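Local coordinates for protein arginase (Trypanosoma brucei brucei, PDB 4RHJ) that is of unknown function but belongs to the arginase family, having evolved without the binuclear manganese cluster of the arginases, at residues Val136-Met150 and Pro279-Pro291. Residues are numbered along the deposited sequence; the frame is centred on the assembly and turned at random.
Sequences VPVSVGGDGSATLSM and PKVVGIDVYGYNP
Ile284 N donates to Pro137 O and Ser139 N to Ile284 O at 2.7 Å, the first of the backbone bonds that pair parallel strands 136-140 and 281-287; Val286 N to Ser139 O and Gly141 N to Val286 O continue the run. The pairing outlasts the first strand, since Gly288 N still reaches Gly142 O at 3.0 Å in an almost straight bond. Apolar contacts lie on the sheet face that carries Val138, Val140, Ile284 and Val286, against which helix 303-316 packs. There Val138 and Ile284 stand side by side; CG1 of Val138, anti to its own N (chi1 -164°), lies 3.5 Å from Ile284 CB. Their strands are central neighbours in the parallel sheet of the arginase-deacetylase fold, flanked by strands 46-50 and 239-244. Beyond the C-terminal end of strand 136-140, residues 141-147 fold back over the other face. Polar contacts there centre on the buried carboxylate of Asp285: Ser139 OG gives OD1 a weak bond of 3.4 Å, while Thr147 OG1, hydrogen-bonded to Ser242, comes crosswise within 3.3 Å of OD2. Ala146 CB also packs on this carboxylate, 3.8 Å from OD2. The aromatic contact is made by Gly144 CA, which sits over the Tyr287 ring, 3.3 Å from its centroid and 15° off the normal, a CH-pi contact. With chi1 at 62°, CG of Tyr287 lies between its backbone N and carbonyl carbon, and the ring passes beneath Gly144; its OH hydrogen-bonds His167, and its side chain touches Asp244, a manganese-binding residue that carries no metal here.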
ATOM      1  N   VAL A 136       1.962 -16.122  28.660  1.00 26.19           N
ATOM      2  CA  VAL A 136       2.300 -16.347  27.253  1.00 18.46           C
ATOM      3  C   VAL A 136       3.345 -15.303  26.848  1.00 21.12           C
ATOM      4  O   VAL A 136       3.045 -14.118  26.776  1.00 20.36           O
ATOM      5  CB  VAL A 136       1.065 -16.239  26.307  1.00 17.34           C
ATOM      6  CG1 VAL A 136       1.492 -16.092  24.846  1.00  9.60           C
ATOM      7  CG2 VAL A 136       0.147 -17.424  26.449  1.00 17.87           C
ATOM      8  N   PRO A 137       4.581 -15.744  26.581  1.00 18.47           N
ATOM      9  CA  PRO A 137       5.663 -14.827  26.213  1.00 19.51           C
ATOM     10  C   PRO A 137       5.472 -14.229  24.811  1.00 16.15           C
ATOM     11  O   PRO A 137       5.030 -14.923  23.902  1.00 19.10           O
ATOM     12  CB  PRO A 137       6.898 -15.726  26.267  1.00 19.91           C
ATOM     13  CG  PRO A 137       6.355 -17.097  25.875  1.00 10.92           C
ATOM     14  CD  PRO A 137       4.962 -17.156  26.410  1.00 11.95           C
ATOM     15  N   VAL A 138       5.765 -12.938  24.661  1.00 22.18           N
ATOM     16  CA  VAL A 138       5.793 -12.281  23.347  1.00 20.07           C
ATOM     17  C   VAL A 138       7.039 -11.405  23.155  1.00 19.15           C
ATOM     18  O   VAL A 138       7.175 -10.364  23.775  1.00 18.68           O
ATOM     19  CB  VAL A 138       4.578 -11.408  23.126  1.00  8.84           C
ATOM     20  CG1 VAL A 138       4.443 -11.086  21.661  1.00 19.05           C
ATOM     21  CG2 VAL A 138       3.315 -12.101  23.632  1.00 15.39           C
ATOM     22  N   SER A 139       7.933 -11.850  22.284  1.00 15.61           N
ATOM     23  CA  SER A 139       9.214 -11.214  22.096  1.00  9.78           C
ATOM     24  C   SER A 139       9.212 -10.351  20.849  1.00 21.57           C
ATOM     25  O   SER A 139       8.994 -10.840  19.743  1.00 25.94           O
ATOM     26  CB  SER A 139      10.303 -12.252  21.996  1.00 15.03           C
ATOM     27  OG  SER A 139      11.368 -11.763  21.220  1.00 18.92           O
ATOM     28  N   VAL A 140       9.474  -9.062  21.045  1.00 31.46           N
ATOM     29  CA  VAL A 140       9.295  -8.068  20.005  1.00 17.78           C
ATOM     30  C   VAL A 140      10.601  -7.393  19.652  1.00 17.94           C
ATOM     31  O   VAL A 140      11.250  -6.790  20.503  1.00 18.04           O
ATOM     32  CB  VAL A 140       8.264  -7.015  20.422  1.00 12.16           C
ATOM     33  CG1 VAL A 140       8.275  -5.857  19.454  1.00 15.13           C
ATOM     34  CG2 VAL A 140       6.890  -7.649  20.491  1.00 14.71           C
ATOM     35  N   GLY A 141      10.961  -7.528  18.377  1.00 21.71           N
ATOM     36  CA  GLY A 141      12.162  -6.963  17.801  1.00 19.09           C
ATOM     37  C   GLY A 141      13.124  -8.029  17.317  1.00 14.56           C
ATOM     38  O   GLY A 141      12.831  -9.216  17.345  1.00 15.99           O
ATOM     39  N   GLY A 142      14.302  -7.593  16.882  1.00 20.60           N
ATOM     40  CA  GLY A 142      15.361  -8.519  16.560  1.00 23.37           C
ATOM     41  C   GLY A 142      15.270  -9.085  15.162  1.00 28.36           C
ATOM     42  O   GLY A 142      14.649  -8.480  14.285  1.00 20.92           O
ATOM     43  N   ASP A 143      15.877 -10.255  14.958  1.00 17.18           N
ATOM     44  CA  ASP A 143      15.956 -10.830  13.620  1.00 21.55           C
ATOM     45  C   ASP A 143      15.189 -12.150  13.480  1.00 14.21           C
ATOM     46  O   ASP A 143      15.157 -12.741  12.409  1.00 25.21           O
ATOM     47  CB  ASP A 143      17.429 -11.018  13.219  1.00 20.07           C
ATOM     48  CG  ASP A 143      18.256 -11.725  14.296  1.00 14.49           C
ATOM     49  OD1 ASP A 143      17.680 -12.243  15.280  1.00 18.64           O
ATOM     50  OD2 ASP A 143      19.500 -11.770  14.157  1.00 22.02           O
ATOM     51  N   GLY A 144      14.539 -12.609  14.539  1.00 17.38           N
ATOM     52  CA  GLY A 144      13.822 -13.864  14.440  1.00 17.48           C
ATOM     53  C   GLY A 144      14.464 -14.992  15.207  1.00 17.49           C
ATOM     54  O   GLY A 144      13.898 -16.070  15.288  1.00 18.00           O
ATOM     55  N   SER A 145      15.641 -14.728  15.774  1.00 18.21           N
ATOM     56  CA  SER A 145      16.339 -15.686  16.637  1.00 19.97           C
ATOM     57  C   SER A 145      15.554 -16.039  17.888  1.00 24.54           C
ATOM     58  O   SER A 145      15.680 -17.142  18.429  1.00 19.73           O
ATOM     59  CB  SER A 145      17.694 -15.128  17.045  1.00 16.40           C
ATOM     60  OG  SER A 145      17.583 -13.765  17.406  1.00 22.78           O
ATOM     61  N   ALA A 146      14.746 -15.089  18.347  1.00 21.00           N
ATOM     62  CA  ALA A 146      13.862 -15.301  19.489  1.00 22.03           C
ATOM     63  C   ALA A 146      12.672 -16.182  19.142  1.00 29.03           C
ATOM     64  O   ALA A 146      11.641 -16.122  19.805  1.00 30.57           O
ATOM     65  CB  ALA A 146      13.371 -13.976  20.031  1.00 24.47           C
ATOM     66  N   THR A 147      12.791 -16.973  18.082  1.00 22.73           N
ATOM     67  CA  THR A 147      11.813 -18.020  17.832  1.00 15.02           C
ATOM     68  C   THR A 147      12.389 -19.294  18.404  1.00 19.34           C
ATOM     69  O   THR A 147      11.750 -19.966  19.203  1.00 23.33           O
ATOM     70  CB  THR A 147      11.482 -18.162  16.342  1.00 14.71           C
ATOM     71  OG1 THR A 147      10.611 -17.087  15.963  1.00 21.27           O
ATOM     72  CG2 THR A 147      10.788 -19.509  16.054  1.00 16.84           C
ATOM     73  N   LEU A 148      13.632 -19.569  18.036  1.00 21.84           N
ATOM     74  CA  LEU A 148      14.386 -20.713  18.527  1.00 23.25           C
ATOM     75  C   LEU A 148      14.375 -20.843  20.058  1.00 17.22           C
ATOM     76  O   LEU A 148      14.000 -21.878  20.587  1.00 17.09           O
ATOM     77  CB  LEU A 148      15.825 -20.613  18.003  1.00 18.90           C
ATOM     78  CG  LEU A 148      16.892 -21.593  18.478  1.00 26.73           C
ATOM     79  CD1 LEU A 148      16.433 -23.036  18.310  1.00 22.74           C
ATOM     80  CD2 LEU A 148      18.175 -21.335  17.711  1.00 11.17           C
ATOM     81  N   SER A 149      14.770 -19.783  20.760  1.00 27.64           N
ATOM     82  CA  SER A 149      14.925 -19.817  22.220  1.00 22.56           C
ATOM     83  C   SER A 149      13.619 -20.041  22.971  1.00 26.80           C
ATOM     84  O   SER A 149      13.572 -20.806  23.930  1.00 21.17           O
ATOM     85  CB  SER A 149      15.551 -18.514  22.717  1.00 24.32           C
ATOM     86  OG  SER A 149      16.400 -17.944  21.738  1.00 23.02           O
ATOM     87  N   MET A 150      12.567 -19.353  22.529  1.00 24.49           N
ATOM     88  CA  MET A 150      11.270 -19.338  23.215  1.00 28.50           C
ATOM     89  C   MET A 150      10.519 -20.665  23.108  1.00 19.90           C
ATOM     90  O   MET A 150       9.919 -21.143  24.084  1.00 18.43           O
ATOM     91  CB  MET A 150      10.394 -18.208  22.658  1.00 28.05           C
ATOM     92  CG  MET A 150      10.935 -16.790  22.904  1.00 25.19           C
ATOM     93  SD  MET A 150       9.916 -15.529  22.103  1.00 19.03           S
ATOM     94  CE  MET A 150       8.407 -15.633  23.058  1.00 23.01           C
ATOM     95  N   PRO A 279      -5.106 -24.755  20.811  1.00 29.21           N
ATOM     96  CA  PRO A 279      -5.526 -24.991  22.188  1.00 24.24           C
ATOM     97  C   PRO A 279      -4.948 -23.917  23.078  1.00 23.78           C
ATOM     98  O   PRO A 279      -5.392 -23.730  24.217  1.00 26.19           O
ATOM     99  CB  PRO A 279      -4.914 -26.343  22.503  1.00 20.38           C
ATOM    100  CG  PRO A 279      -3.629 -26.319  21.743  1.00 25.38           C
ATOM    101  CD  PRO A 279      -3.929 -25.569  20.459  1.00 26.15           C
ATOM    102  N   LYS A 280      -3.961 -23.217  22.519  1.00 29.66           N
ATOM    103  CA  LYS A 280      -3.132 -22.241  23.217  1.00 30.88           C
ATOM    104  C   LYS A 280      -2.002 -21.760  22.309  1.00 20.85           C
ATOM    105  O   LYS A 280      -1.552 -22.485  21.423  1.00 30.31           O
ATOM    106  CB  LYS A 280      -2.533 -22.848  24.484  1.00 19.00           C
ATOM    107  CG  LYS A 280      -1.850 -24.172  24.233  1.00 16.06           C
ATOM    108  CD  LYS A 280      -0.461 -24.180  24.833  1.00 41.01           C
ATOM    109  CE  LYS A 280       0.420 -23.128  24.191  1.00 22.88           C
ATOM    110  NZ  LYS A 280       0.653 -21.948  25.078  1.00 32.83           N
ATOM    111  N   VAL A 281      -1.530 -20.547  22.549  1.00 19.98           N
ATOM    112  CA  VAL A 281      -0.350 -20.057  21.860  1.00 18.91           C
ATOM    113  C   VAL A 281       0.875 -20.191  22.767  1.00 15.85           C
ATOM    114  O   VAL A 281       0.823 -19.806  23.925  1.00 19.95           O
ATOM    115  CB  VAL A 281      -0.540 -18.598  21.404  1.00 19.33           C
ATOM    116  CG1 VAL A 281       0.738 -18.035  20.829  1.00 16.65           C
ATOM    117  CG2 VAL A 281      -1.651 -18.519  20.387  1.00 15.24           C
ATOM    118  N   VAL A 282       1.961 -20.771  22.263  1.00 23.17           N
ATOM    119  CA  VAL A 282       3.130 -20.996  23.111  1.00 21.23           C
ATOM    120  C   VAL A 282       3.960 -19.725  23.229  1.00 17.21           C
ATOM    121  O   VAL A 282       4.691 -19.529  24.206  1.00 13.22           O
ATOM    122  CB  VAL A 282       4.029 -22.152  22.605  1.00 16.87           C
ATOM    123  CG1 VAL A 282       3.204 -23.260  21.997  1.00 12.63           C
ATOM    124  CG2 VAL A 282       5.057 -21.666  21.646  1.00 14.59           C
ATOM    125  N   GLY A 283       3.813 -18.846  22.247  1.00 17.90           N
ATOM    126  CA  GLY A 283       4.555 -17.607  22.235  1.00 15.75           C
ATOM    127  C   GLY A 283       4.539 -16.940  20.879  1.00 24.89           C
ATOM    128  O   GLY A 283       4.134 -17.536  19.886  1.00 27.78           O
ATOM    129  N   ILE A 284       4.975 -15.684  20.853  1.00 25.05           N
ATOM    130  CA  ILE A 284       4.933 -14.847  19.654  1.00 26.32           C
ATOM    131  C   ILE A 284       6.210 -14.007  19.512  1.00  9.03           C
ATOM    132  O   ILE A 284       6.611 -13.301  20.430  1.00 16.30           O
ATOM    133  CB  ILE A 284       3.701 -13.897  19.664  1.00 18.06           C
ATOM    134  CG1 ILE A 284       2.390 -14.679  19.793  1.00 10.08           C
ATOM    135  CG2 ILE A 284       3.656 -13.027  18.402  1.00 15.59           C
ATOM    136  CD1 ILE A 284       1.215 -13.804  20.061  1.00 13.70           C
ATOM    137  N   ASP A 285       6.839 -14.099  18.353  1.00  9.52           N
ATOM    138  CA  ASP A 285       8.049 -13.352  18.081  1.00 15.32           C
ATOM    139  C   ASP A 285       7.821 -12.470  16.889  1.00 12.48           C
ATOM    140  O   ASP A 285       7.689 -12.951  15.760  1.00 17.27           O
ATOM    141  CB  ASP A 285       9.259 -14.265  17.812  1.00 19.17           C
ATOM    142  CG  ASP A 285      10.539 -13.470  17.504  1.00 15.63           C
ATOM    143  OD1 ASP A 285      10.663 -12.320  17.977  1.00 25.09           O
ATOM    144  OD2 ASP A 285      11.416 -13.990  16.797  1.00 17.77           O
ATOM    145  N   VAL A 286       7.771 -11.174  17.128  1.00 12.81           N
ATOM    146  CA  VAL A 286       7.610 -10.272  16.008  1.00 19.40           C
ATOM    147  C   VAL A 286       8.908  -9.523  15.754  1.00 15.99           C
ATOM    148  O   VAL A 286       9.329  -8.718  16.577  1.00 16.55           O
ATOM    149  CB  VAL A 286       6.462  -9.296  16.234  1.00 13.00           C
ATOM    150  CG1 VAL A 286       6.051  -8.694  14.913  1.00 13.95           C
ATOM    151  CG2 VAL A 286       5.281 -10.030  16.851  1.00  8.96           C
ATOM    152  N   TYR A 287       9.506  -9.787  14.588  1.00 20.65           N
ATOM    153  CA  TYR A 287      10.881  -9.412  14.258  1.00 14.06           C
ATOM    154  C   TYR A 287      11.032  -8.880  12.837  1.00 15.20           C
ATOM    155  O   TYR A 287      10.055  -8.776  12.106  1.00 15.35           O
ATOM    156  CB  TYR A 287      11.794 -10.619  14.429  1.00 16.73           C
ATOM    157  CG  TYR A 287      11.461 -11.792  13.521  1.00 15.01           C
ATOM    158  CD1 TYR A 287      10.507 -12.740  13.885  1.00 13.81           C
ATOM    159  CD2 TYR A 287      12.115 -11.957  12.309  1.00 13.88           C
ATOM    160  CE1 TYR A 287      10.223 -13.821  13.062  1.00 12.32           C
ATOM    161  CE2 TYR A 287      11.843 -13.022  11.492  1.00 20.15           C
ATOM    162  CZ  TYR A 287      10.894 -13.955  11.859  1.00 12.81           C
ATOM    163  OH  TYR A 287      10.621 -15.020  11.015  1.00 21.18           O
ATOM    164  N   GLY A 288      12.263  -8.557  12.446  1.00 12.72           N
ATOM    165  CA  GLY A 288      12.538  -8.129  11.079  1.00 19.37           C
ATOM    166  C   GLY A 288      12.590  -6.633  10.851  1.00 18.67           C
ATOM    167  O   GLY A 288      12.847  -6.171   9.743  1.00 21.00           O
ATOM    168  N   TYR A 289      12.360  -5.877  11.918  1.00 15.84           N
ATOM    169  CA  TYR A 289      12.224  -4.443  11.845  1.00 22.19           C
ATOM    170  C   TYR A 289      13.506  -3.740  12.274  1.00 16.30           C
ATOM    171  O   TYR A 289      14.076  -4.010  13.321  1.00 15.75           O
ATOM    172  CB  TYR A 289      11.033  -3.984  12.706  1.00 27.90           C
ATOM    173  CG  TYR A 289      11.056  -2.517  13.056  1.00 18.80           C
ATOM    174  CD1 TYR A 289      10.767  -1.547  12.103  1.00  9.80           C
ATOM    175  CD2 TYR A 289      11.397  -2.093  14.338  1.00 27.76           C
ATOM    176  CE1 TYR A 289      10.808  -0.199  12.429  1.00 15.47           C
ATOM    177  CE2 TYR A 289      11.434  -0.732  14.673  1.00 29.47           C
ATOM    178  CZ  TYR A 289      11.134   0.208  13.710  1.00 15.09           C
ATOM    179  OH  TYR A 289      11.163   1.553  14.023  1.00 17.16           O
ATOM    180  N   ASN A 290      13.948  -2.828  11.430  1.00 17.53           N
ATOM    181  CA  ASN A 290      15.173  -2.092  11.665  1.00 19.81           C
ATOM    182  C   ASN A 290      14.928  -0.633  11.314  1.00 17.50           C
ATOM    183  O   ASN A 290      14.728  -0.296  10.151  1.00 14.82           O
ATOM    184  CB  ASN A 290      16.323  -2.688  10.849  1.00  8.67           C
ATOM    185  CG  ASN A 290      17.634  -1.932  11.028  1.00 12.78           C
ATOM    186  OD1 ASN A 290      17.668  -0.832  11.559  1.00 14.30           O
ATOM    187  ND2 ASN A 290      18.717  -2.519  10.539  1.00 16.63           N
ATOM    188  N   PRO A 291      14.949   0.235  12.337  1.00 20.89           N
ATOM    189  CA  PRO A 291      14.598   1.656  12.251  1.00 20.43           C
ATOM    190  C   PRO A 291      15.322   2.351  11.115  1.00 11.37           C
ATOM    191  O   PRO A 291      14.761   3.255  10.505  1.00 13.31           O
ATOM    192  CB  PRO A 291      15.044   2.209  13.606  1.00 17.32           C
ATOM    193  CG  PRO A 291      15.978   1.176  14.160  1.00 15.47           C
ATOM    194  CD  PRO A 291      15.449  -0.112  13.673  1.00 14.61           C
TER